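Local coordinates for protein endo-beta-1,4-glucanase (cellulase B) (Bacillus halodurans, PDB 4V2X) that hydrolyses beta-1,4-glucan chains as a tri-modular family 5 endoglucanase, its CBM46 module contributing to breakdown of xyloglucan and beta-1,3-1,4-glucans, at residues 91-97 against 364-369; 102-106 against 143-147; 334-338 against 373-379. All blocks are in the same frame, centred on the assembly; numbering follows the deposited sequence.

Contact 1: residues 91-97 against 364-369; sequences TRELIEQ and FNRHTY. With GOL (glycerol), chain J.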
loop_
_atom_site.group_PDB
_atom_site.type_symbol
_atom_site.label_atom_id
_atom_site.label_comp_id
_atom_site.label_asym_id
_atom_site.label_seq_id
_atom_site.Cartn_x
_atom_site.Cartn_y
_atom_site.Cartn_z
ATOM N N THR A 91 -6.946 -28.994 31.180
ATOM C CA THR A 91 -8.071 -29.445 32.004
ATOM C C THR A 91 -9.125 -28.349 32.090
ATOM O O THR A 91 -8.818 -27.162 31.940
ATOM C CB THR A 91 -7.620 -29.787 33.431
ATOM O OG1 THR A 91 -7.102 -28.609 34.061
ATOM C CG2 THR A 91 -6.549 -30.871 33.411
ATOM N N ARG A 92 -10.371 -28.737 32.359
ATOM C CA ARG A 92 -11.408 -27.748 32.611
ATOM C C ARG A 92 -11.027 -26.890 33.817
ATOM O O ARG A 92 -11.309 -25.693 33.854
ATOM C CB ARG A 92 -12.773 -28.406 32.846
ATOM C CG ARG A 92 -13.903 -27.393 32.780
ATOM C CD ARG A 92 -15.277 -27.987 33.037
ATOM N NE ARG A 92 -16.312 -27.134 32.452
ATOM C CZ ARG A 92 -16.678 -25.941 32.917
ATOM N NH1 ARG A 92 -16.113 -25.419 34.005
ATOM N NH2 ARG A 92 -17.626 -25.256 32.285
ATOM N N GLU A 93 -10.385 -27.515 34.800
ATOM C CA GLU A 93 -10.014 -26.831 36.026
ATOM C C GLU A 93 -9.069 -25.658 35.753
ATOM O O GLU A 93 -9.197 -24.611 36.375
ATOM C CB GLU A 93 -9.393 -27.815 37.020
ATOM C CG GLU A 93 -9.054 -27.197 38.365
ATOM C CD GLU A 93 -8.874 -28.227 39.469
ATOM O OE1 GLU A 93 -8.843 -29.442 39.178
ATOM O OE2 GLU A 93 -8.760 -27.805 40.637
ATOM N N LEU A 94 -8.136 -25.820 34.821
ATOM C CA LEU A 94 -7.223 -24.710 34.476
ATOM C C LEU A 94 -7.990 -23.466 34.044
ATOM O O LEU A 94 -7.703 -22.348 34.483
ATOM C CB LEU A 94 -6.271 -25.130 33.356
ATOM C CG LEU A 94 -5.327 -24.038 32.837
ATOM C CD1 LEU A 94 -4.433 -23.512 33.953
ATOM C CD2 LEU A 94 -4.513 -24.588 31.683
ATOM N N ILE A 95 -8.954 -23.670 33.156
ATOM C CA ILE A 95 -9.775 -22.585 32.638
ATOM C C ILE A 95 -10.623 -21.960 33.761
ATOM O O ILE A 95 -10.712 -20.739 33.865
ATOM C CB ILE A 95 -10.677 -23.066 31.475
ATOM C CG1 ILE A 95 -9.854 -23.746 30.368
ATOM C CG2 ILE A 95 -11.477 -21.905 30.902
ATOM C CD1 ILE A 95 -8.707 -22.927 29.804
ATOM N N GLU A 96 -11.232 -22.802 34.595
ATOM C CA GLU A 96 -11.973 -22.335 35.773
ATOM C C GLU A 96 -11.093 -21.469 36.664
ATOM O O GLU A 96 -11.511 -20.402 37.107
ATOM C CB GLU A 96 -12.483 -23.518 36.603
ATOM C CG GLU A 96 -13.547 -24.366 35.927
ATOM C CD GLU A 96 -13.815 -25.676 36.657
ATOM O OE1 GLU A 96 -13.401 -25.826 37.823
ATOM O OE2 GLU A 96 -14.448 -26.566 36.060
ATOM N N GLN A 97 -9.880 -21.945 36.926
ATOM C CA GLN A 97 -8.968 -21.282 37.855
ATOM C C GLN A 97 -8.508 -19.930 37.312
ATOM O O GLN A 97 -8.437 -18.949 38.052
ATOM C CB GLN A 97 -7.761 -22.175 38.148
ATOM C CG GLN A 97 -8.097 -23.465 38.890
ATOM C CD GLN A 97 -8.125 -23.313 40.394
ATOM O OE1 GLN A 97 -7.991 -22.216 40.923
ATOM N NE2 GLN A 97 -8.311 -24.425 41.095
ATOM N N PHE A 364 1.439 -19.122 35.715
ATOM C CA PHE A 364 0.447 -19.916 36.436
ATOM C C PHE A 364 0.863 -21.379 36.394
ATOM O O PHE A 364 1.002 -21.971 35.321
ATOM C CB PHE A 364 -0.944 -19.744 35.827
ATOM C CG PHE A 364 -2.071 -20.130 36.750
ATOM C CD1 PHE A 364 -2.233 -19.488 37.973
ATOM C CD2 PHE A 364 -2.974 -21.128 36.395
ATOM C CE1 PHE A 364 -3.273 -19.824 38.824
ATOM C CE2 PHE A 364 -4.017 -21.470 37.245
ATOM C CZ PHE A 364 -4.166 -20.818 38.459
ATOM N N ASN A 365 1.090 -21.957 37.566
ATOM C CA ASN A 365 1.461 -23.350 37.663
ATOM C C ASN A 365 0.267 -24.207 37.249
ATOM O O ASN A 365 -0.751 -24.243 37.937
ATOM C CB ASN A 365 1.902 -23.673 39.094
ATOM C CG ASN A 365 2.406 -25.091 39.256
ATOM O OD1 ASN A 365 1.897 -26.031 38.638
ATOM N ND2 ASN A 365 3.401 -25.255 40.113
ATOM N N ARG A 366 0.416 -24.907 36.141
ATOM C CA ARG A 366 -0.690 -25.656 35.553
ATOM C C ARG A 366 -0.930 -27.003 36.198
ATOM O O ARG A 366 -1.903 -27.678 35.868
ATOM C CB ARG A 366 -0.436 -25.850 34.078
ATOM C CG ARG A 366 -0.196 -24.534 33.387
ATOM C CD ARG A 366 -0.783 -24.572 32.023
ATOM N NE ARG A 366 -0.406 -23.406 31.244
ATOM C CZ ARG A 366 -0.356 -23.412 29.920
ATOM N NH1 ARG A 366 -0.670 -24.523 29.246
ATOM N NH2 ARG A 366 0.012 -22.312 29.265
ATOM N N HIS A 367 -0.044 -27.401 37.101
ATOM C CA HIS A 367 -0.214 -28.655 37.827
ATOM C C HIS A 367 -0.928 -28.433 39.151
ATOM O O HIS A 367 -1.756 -29.250 39.546
ATOM C CB HIS A 367 1.136 -29.313 38.036
ATOM C CG HIS A 367 1.853 -29.602 36.756
ATOM N ND1 HIS A 367 1.436 -30.579 35.877
ATOM C CD2 HIS A 367 2.937 -29.024 36.188
ATOM C CE1 HIS A 367 2.244 -30.604 34.833
ATOM N NE2 HIS A 367 3.163 -29.668 34.996
ATOM N N THR A 368 -0.611 -27.328 39.826
ATOM C CA THR A 368 -1.194 -27.028 41.136
ATOM C C THR A 368 -2.165 -25.844 41.133
ATOM O O THR A 368 -2.808 -25.573 42.155
ATOM C CB THR A 368 -0.084 -26.784 42.172
ATOM O OG1 THR A 368 0.748 -25.698 41.748
ATOM C CG2 THR A 368 0.774 -28.026 42.318
ATOM N N TYR A 369 -2.268 -25.149 40.001
ATOM C CA TYR A 369 -3.190 -24.022 39.827
ATOM C C TYR A 369 -2.927 -22.903 40.841
ATOM O O TYR A 369 -3.806 -22.487 41.596
ATOM C CB TYR A 369 -4.652 -24.498 39.872
ATOM C CG TYR A 369 -4.934 -25.666 38.942
ATOM C CD1 TYR A 369 -4.818 -25.526 37.564
ATOM C CD2 TYR A 369 -5.326 -26.906 39.440
ATOM C CE1 TYR A 369 -5.066 -26.589 36.712
ATOM C CE2 TYR A 369 -5.581 -27.975 38.593
ATOM C CZ TYR A 369 -5.452 -27.812 37.229
ATOM O OH TYR A 369 -5.700 -28.864 36.367
HETATM C C1 GOL J . -6.453 -23.032 43.342
HETATM O O1 GOL J . -5.520 -23.470 44.335
HETATM C C2 GOL J . -6.566 -21.506 43.225
HETATM O O2 GOL J . -6.123 -21.085 41.933
HETATM C C3 GOL J . -5.722 -20.755 44.244
HETATM O O3 GOL J . -6.034 -19.357 44.165
#
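The phenol of Y369 reaches the start of helix 92-100 and exchanges a hydrogen bond with T91, OH to OG1 at 2.7 Å. T91 is the N-cap of that helix: T91 OG1, folded in between its own backbone N and carbonyl carbon (chi1 63°), also accepts from L94 N at 3.1 Å. One side-chain oxygen thus serves both the first helical turn and the partner loop.

Along the ring the contacts are van der Waals and CH-pi. E93 passes across it at about a right angle, and E93 CG lies over one face of the Y369 ring, 3.9 Å from its centroid, displaced toward the rim. The amide plane of Q97 runs nearly parallel to that of the Y369 ring, 8° apart, without lying in it, and Q97 CG meets Y369 CB at 3.7 Å.

In the (beta/alpha)8 barrel of this catalytic module, helix 92-100 connects strands 68-70 and 105-108, while 364-369 belongs to the loop and short hairpin that follow the last barrel strand, 354-357. The contact therefore brings an early helix against the final beta-alpha connection.

Deeper in, the packing is between hydrocarbon groups. With CG anti to the backbone N (chi1 176°), L94 splits its methyls between two partners: CD1 approaches the edge of the F364 ring at CD2, 3.7 Å away, while CD2 rests on R366 CD. The guanidinium of R366 is directed elsewhere, with NH1 bonded to T74 and NH2 to the carbonyl of G72. Q97 CB adds a second touch at the F364 edge, 3.9 Å from CZ.

Contact 2: residues 102-106 against 143-147; sequences GYKSI and DLYVM
Y145 N donates to K104 O at 3.1 Å, opening the parallel pairing of strands 105-108 and 145-149, adjacent strands of the (beta/alpha)8 barrel. The two strands and helix 126-141 form a beta-alpha-beta crossover, and its backbone bonds alternate from one strand to the other: I106 N goes to Y145 O at 2.9 Å, then M147 N to I106 O at 3.0 Å.

L144, just ahead of its strand, is the side chain to follow. L144 CB stands 3.9 Å from K104 O. With CG anti to the carbonyl carbon (chi1 -57°), the fork is carried across to residues 103-106, where its two methyls part. L144 CD2 presses close against the backbone, 3.1 Å from Y103 O, whereas its CD1 reaches the neighbouring strand, 4.1 Å from I106 CG2. Beyond the strands, I95 and A99 of helix 92-100 and A139 of helix 126-141 also touch L144, which therefore lies in the layer between the barrel wall and its helices.

I106 and V146 continue that helix-facing side. They lie alongside each other and point the same way, meeting through their CG2 methyls. On the other side of the sheet S105 and Y145 pair CB to CB, and their polar ends leave the contact: S105 OG bonds to M65 O, and Y145 OH to D64. The ring of Y145 turns its edge to K104 O, which lies near the ring plane.

K104 O is heavily used, since beside the amide of Y145 it accepts a hydrogen bond from a water. That same water donates to D143 O, at 2.7 Å, and so bridges the two chain segments just before the regular pairing begins.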
loop_
_atom_site.group_PDB
_atom_site.type_symbol
_atom_site.label_atom_id
_atom_site.label_comp_id
_atom_site.label_asym_id
_atom_site.label_seq_id
_atom_site.Cartn_x
_atom_site.Cartn_y
_atom_site.Cartn_z
ATOM N N GLY A 102 -9.605 -13.717 37.898
ATOM C CA GLY A 102 -10.152 -12.431 37.466
ATOM C C GLY A 102 -9.963 -12.111 35.991
ATOM O O GLY A 102 -10.340 -11.027 35.539
ATOM N N TYR A 103 -9.385 -13.045 35.240
ATOM C CA TYR A 103 -9.249 -12.883 33.795
ATOM C C TYR A 103 -10.609 -12.978 33.119
ATOM O O TYR A 103 -11.430 -13.824 33.476
ATOM C CB TYR A 103 -8.236 -13.887 33.221
ATOM C CG TYR A 103 -6.827 -13.535 33.649
ATOM C CD1 TYR A 103 -6.150 -12.479 33.054
ATOM C CD2 TYR A 103 -6.192 -14.221 34.681
ATOM C CE1 TYR A 103 -4.877 -12.127 33.458
ATOM C CE2 TYR A 103 -4.914 -13.871 35.099
ATOM C CZ TYR A 103 -4.261 -12.826 34.486
ATOM O OH TYR A 103 -2.994 -12.462 34.890
ATOM N N LYS A 104 -10.846 -12.072 32.172
ATOM C CA LYS A 104 -12.120 -11.969 31.462
ATOM C C LYS A 104 -12.007 -12.446 30.011
ATOM O O LYS A 104 -13.012 -12.586 29.317
ATOM C CB LYS A 104 -12.622 -10.523 31.486
ATOM C CG LYS A 104 -12.940 -9.961 32.872
ATOM C CD LYS A 104 -14.099 -10.677 33.536
ATOM C CE LYS A 104 -14.458 -10.027 34.868
ATOM N NZ LYS A 104 -15.505 -10.799 35.599
ATOM N N SER A 105 -10.782 -12.692 29.559
ATOM C CA SER A 105 -10.554 -13.181 28.210
ATOM C C SER A 105 -9.353 -14.119 28.184
ATOM O O SER A 105 -8.435 -14.017 29.008
ATOM C CB SER A 105 -10.349 -12.022 27.237
ATOM O OG SER A 105 -9.262 -11.203 27.632
ATOM N N ILE A 106 -9.390 -15.048 27.237
ATOM C CA ILE A 106 -8.314 -16.007 27.051
ATOM C C ILE A 106 -7.971 -16.073 25.574
ATOM O O ILE A 106 -8.862 -16.176 24.730
ATOM C CB ILE A 106 -8.680 -17.408 27.597
ATOM C CG1 ILE A 106 -7.502 -18.373 27.435
ATOM C CG2 ILE A 106 -9.923 -17.969 26.914
ATOM C CD1 ILE A 106 -7.708 -19.707 28.120
ATOM N N ASP A 143 -17.709 -17.866 30.854
ATOM C CA ASP A 143 -18.055 -16.484 30.542
ATOM C C ASP A 143 -16.887 -15.650 30.015
ATOM O O ASP A 143 -16.930 -14.417 30.059
ATOM C CB ASP A 143 -18.666 -15.789 31.768
ATOM C CG ASP A 143 -19.500 -14.588 31.394
ATOM O OD1 ASP A 143 -20.064 -14.579 30.277
ATOM O OD2 ASP A 143 -19.585 -13.649 32.214
ATOM N N LEU A 144 -15.852 -16.321 29.513
ATOM C CA LEU A 144 -14.699 -15.634 28.956
ATOM C C LEU A 144 -14.904 -15.324 27.487
ATOM O O LEU A 144 -15.597 -16.045 26.779
ATOM C CB LEU A 144 -13.445 -16.498 29.100
ATOM C CG LEU A 144 -13.086 -16.941 30.517
ATOM C CD1 LEU A 144 -11.926 -17.922 30.482
ATOM C CD2 LEU A 144 -12.753 -15.741 31.387
ATOM N N TYR A 145 -14.283 -14.234 27.044
ATOM C CA TYR A 145 -14.048 -13.995 25.622
ATOM C C TYR A 145 -12.905 -14.915 25.228
ATOM O O TYR A 145 -12.060 -15.251 26.062
ATOM C CB TYR A 145 -13.650 -12.534 25.362
ATOM C CG TYR A 145 -14.777 -11.566 25.592
ATOM C CD1 TYR A 145 -15.081 -11.115 26.872
ATOM C CD2 TYR A 145 -15.559 -11.118 24.536
ATOM C CE1 TYR A 145 -16.133 -10.243 27.094
ATOM C CE2 TYR A 145 -16.614 -10.249 24.748
ATOM C CZ TYR A 145 -16.899 -9.815 26.028
ATOM O OH TYR A 145 -17.951 -8.945 26.235
ATOM N N VAL A 146 -12.880 -15.313 23.961
ATOM C CA VAL A 146 -11.888 -16.252 23.456
ATOM C C VAL A 146 -11.343 -15.772 22.118
ATOM O O VAL A 146 -12.104 -15.395 21.230
ATOM C CB VAL A 146 -12.504 -17.655 23.248
ATOM C CG1 VAL A 146 -11.451 -18.635 22.743
ATOM C CG2 VAL A 146 -13.143 -18.159 24.531
ATOM N N MET A 147 -10.022 -15.813 21.963
ATOM C CA MET A 147 -9.384 -15.502 20.685
ATOM C C MET A 147 -8.618 -16.719 20.215
ATOM O O MET A 147 -7.799 -17.253 20.956
ATOM C CB MET A 147 -8.417 -14.317 20.825
ATOM C CG MET A 147 -7.806 -13.826 19.514
ATOM S SD MET A 147 -6.524 -12.558 19.697
ATOM C CE MET A 147 -7.332 -11.368 20.764
HETATM O O HOH W 1 -15.635 -12.068 30.297
#

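Contact 3: residues 334-338 against 373-379; sequences QGEKL and DQELFDM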
loop_
_atom_site.group_PDB
_atom_site.type_symbol
_atom_site.label_atom_id
_atom_site.label_comp_id
_atom_site.label_asym_id
_atom_site.label_seq_id
_atom_site.Cartn_x
_atom_site.Cartn_y
_atom_site.Cartn_z
ATOM N N GLN A 334 13.909 -8.772 40.603
ATOM C CA GLN A 334 12.495 -8.859 40.990
ATOM C C GLN A 334 11.789 -7.508 41.167
ATOM O O GLN A 334 10.678 -7.327 40.669
ATOM C CB GLN A 334 12.355 -9.690 42.267
ATOM C CG GLN A 334 10.923 -9.919 42.727
ATOM C CD GLN A 334 10.110 -10.807 41.803
ATOM O OE1 GLN A 334 10.584 -11.250 40.755
ATOM N NE2 GLN A 334 8.866 -11.069 42.194
ATOM N N GLY A 335 12.411 -6.576 41.886
ATOM C CA GLY A 335 11.824 -5.254 42.075
ATOM C C GLY A 335 11.645 -4.511 40.767
ATOM O O GLY A 335 10.622 -3.865 40.528
ATOM N N GLU A 336 12.644 -4.627 39.902
ATOM C CA GLU A 336 12.610 -3.946 38.606
ATOM C C GLU A 336 11.543 -4.575 37.704
ATOM O O GLU A 336 10.864 -3.882 36.951
ATOM C CB GLU A 336 14.002 -3.976 37.968
ATOM C CG GLU A 336 15.084 -3.381 38.870
ATOM C CD GLU A 336 14.800 -1.939 39.281
ATOM O OE1 GLU A 336 14.505 -1.108 38.395
ATOM O OE2 GLU A 336 14.878 -1.630 40.492
ATOM N N LYS A 337 11.395 -5.890 37.804
ATOM C CA LYS A 337 10.351 -6.621 37.097
ATOM C C LYS A 337 8.978 -6.109 37.512
ATOM O O LYS A 337 8.118 -5.843 36.669
ATOM C CB LYS A 337 10.473 -8.115 37.417
ATOM C CG LYS A 337 9.435 -9.002 36.762
ATOM C CD LYS A 337 9.338 -10.357 37.447
ATOM C CE LYS A 337 10.663 -11.102 37.433
ATOM N NZ LYS A 337 10.532 -12.405 38.140
ATOM N N LEU A 338 8.779 -5.957 38.818
ATOM C CA LEU A 338 7.497 -5.498 39.339
ATOM C C LEU A 338 7.190 -4.094 38.857
ATOM O O LEU A 338 6.060 -3.808 38.465
ATOM C CB LEU A 338 7.486 -5.538 40.867
ATOM C CG LEU A 338 7.592 -6.921 41.502
ATOM C CD1 LEU A 338 7.708 -6.778 43.008
ATOM C CD2 LEU A 338 6.419 -7.805 41.129
ATOM N N ASP A 373 4.972 -17.042 41.061
ATOM C CA ASP A 373 5.422 -15.781 41.661
ATOM C C ASP A 373 4.201 -14.970 42.079
ATOM O O ASP A 373 3.643 -14.191 41.298
ATOM C CB ASP A 373 6.286 -14.999 40.669
ATOM C CG ASP A 373 6.880 -13.729 41.273
ATOM O OD1 ASP A 373 6.470 -13.342 42.387
ATOM O OD2 ASP A 373 7.770 -13.118 40.638
ATOM N N GLN A 374 3.798 -15.156 43.331
ATOM C CA GLN A 374 2.612 -14.484 43.853
ATOM C C GLN A 374 2.801 -12.973 43.874
ATOM O O GLN A 374 1.845 -12.233 43.695
ATOM C CB GLN A 374 2.282 -14.967 45.261
ATOM C CG GLN A 374 0.915 -14.511 45.753
ATOM C CD GLN A 374 -0.221 -15.088 44.934
ATOM O OE1 GLN A 374 -0.241 -16.281 44.646
ATOM N NE2 GLN A 374 -1.179 -14.250 44.560
ATOM N N GLU A 375 4.031 -12.524 44.110
ATOM C CA GLU A 375 4.335 -11.097 44.135
ATOM C C GLU A 375 4.054 -10.464 42.772
ATOM O O GLU A 375 3.459 -9.388 42.679
ATOM C CB GLU A 375 5.787 -10.889 44.542
ATOM C CG GLU A 375 6.138 -9.488 44.994
ATOM C CD GLU A 375 7.581 -9.377 45.446
ATOM O OE1 GLU A 375 8.416 -10.153 44.945
ATOM O OE2 GLU A 375 7.879 -8.497 46.291
ATOM N N LEU A 376 4.452 -11.147 41.707
ATOM C CA LEU A 376 4.186 -10.645 40.365
ATOM C C LEU A 376 2.692 -10.606 40.099
ATOM O O LEU A 376 2.179 -9.607 39.581
ATOM C CB LEU A 376 4.889 -11.492 39.306
ATOM C CG LEU A 376 4.632 -11.076 37.855
ATOM C CD1 LEU A 376 5.123 -9.654 37.598
ATOM C CD2 LEU A 376 5.295 -12.075 36.918
ATOM N N PHE A 377 1.984 -11.687 40.425
ATOM C CA PHE A 377 0.551 -11.689 40.206
ATOM C C PHE A 377 -0.146 -10.593 41.003
ATOM O O PHE A 377 -1.004 -9.895 40.467
ATOM C CB PHE A 377 -0.116 -13.022 40.514
ATOM C CG PHE A 377 -1.589 -12.979 40.281
ATOM C CD1 PHE A 377 -2.084 -12.896 38.983
ATOM C CD2 PHE A 377 -2.481 -12.916 41.341
ATOM C CE1 PHE A 377 -3.440 -12.793 38.750
ATOM C CE2 PHE A 377 -3.841 -12.818 41.113
ATOM C CZ PHE A 377 -4.321 -12.759 39.817
ATOM N N ASP A 378 0.216 -10.448 42.279
ATOM C CA ASP A 378 -0.386 -9.427 43.129
ATOM C C ASP A 378 -0.199 -8.034 42.527
ATOM O O ASP A 378 -1.102 -7.208 42.591
ATOM C CB ASP A 378 0.198 -9.463 44.547
ATOM C CG ASP A 378 -0.308 -10.649 45.370
ATOM O OD1 ASP A 378 -1.212 -11.383 44.919
ATOM O OD2 ASP A 378 0.209 -10.832 46.484
ATOM N N MET A 379 0.960 -7.794 41.926
ATOM C CA MET A 379 1.234 -6.506 41.301
ATOM C C MET A 379 0.360 -6.335 40.065
ATOM O O MET A 379 -0.215 -5.270 39.857
ATOM C CB MET A 379 2.709 -6.371 40.940
ATOM C CG MET A 379 3.065 -5.034 40.297
ATOM S SD MET A 379 2.629 -3.599 41.307
ATOM C CE MET A 379 4.160 -3.352 42.205
HETATM O O HOH W 2 8.170 -13.816 38.000
#
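Helices 334-350 and 374-385 run nearly parallel here, their short segments 10.4 Å apart at closest approach and crossing at -22°, with the CA atoms of L338 and L376 the closest pair, 6.2 Å apart. This is helix-to-helix packing on the outside of the (beta/alpha)8 barrel, between the helix after strand 315-320 and the one after the closing strand, 354-357.

Q334 carries the polar half. Its CG is anti to the backbone N and the chain then bends at chi2 (68°), which presents the amide to the start of the neighbouring helix. Q334 NE2 spends both hydrogens there: one goes to the syn lone pair of D373 OD2 at 2.8 Å, the other to the anti side of E375 OE1 at 2.9 Å. Both acceptors lie close to the amide plane. OE1 meanwhile accepts from K337 NZ in the carbonyl plane, so all three bonds fix the flip of the amide. Were this residue an alanine, D373 OD2 and E375 OE1 would probably lose their shared donor, and the K337 ammonium one of its acceptors.

D373 is also the N-cap of helix 374-385. Its OD1 takes the amide of L376, approached from above the carboxylate plane, while OD2 faces the other helix.

Below this polar cluster L338 reaches across. L338 CD1 lies against the E375 side chain, 3.7 Å from its CG, and L338 CD2 packs on L376 CA and M379 CB. W473 of strand 473-480 touches L338 as well, consistent with the Ig-like module adjoining this seam.

K337 NZ and D373 OD2 form a long salt bridge at 3.8 Å, and one water spans the pair, 2.8 Å from each of these two atoms.

The three contacts show one barrel's packing: strand on strand, helix on loop, helix on helix. Contact 2 joins adjacent strands; contact 1 sets the preceding helix against the chain beyond the eighth. They meet through I95, whose CD1 lies 3.8 Å from I106 CD1; their centres are about 14 Å apart. Contact 3, centred about 20 Å from contact 1, continues its chain: 364-369 leads shortly to 373-379. Y103 OH, 3.9 Å from F377 CE1, links contacts 2 and 3. Contacts 1 and 2 lie away from the calcium sites; the M379 side chain is about 12 Å from bound calcium and about 8 Å from that of F467, a calcium ligand in another structure but not here.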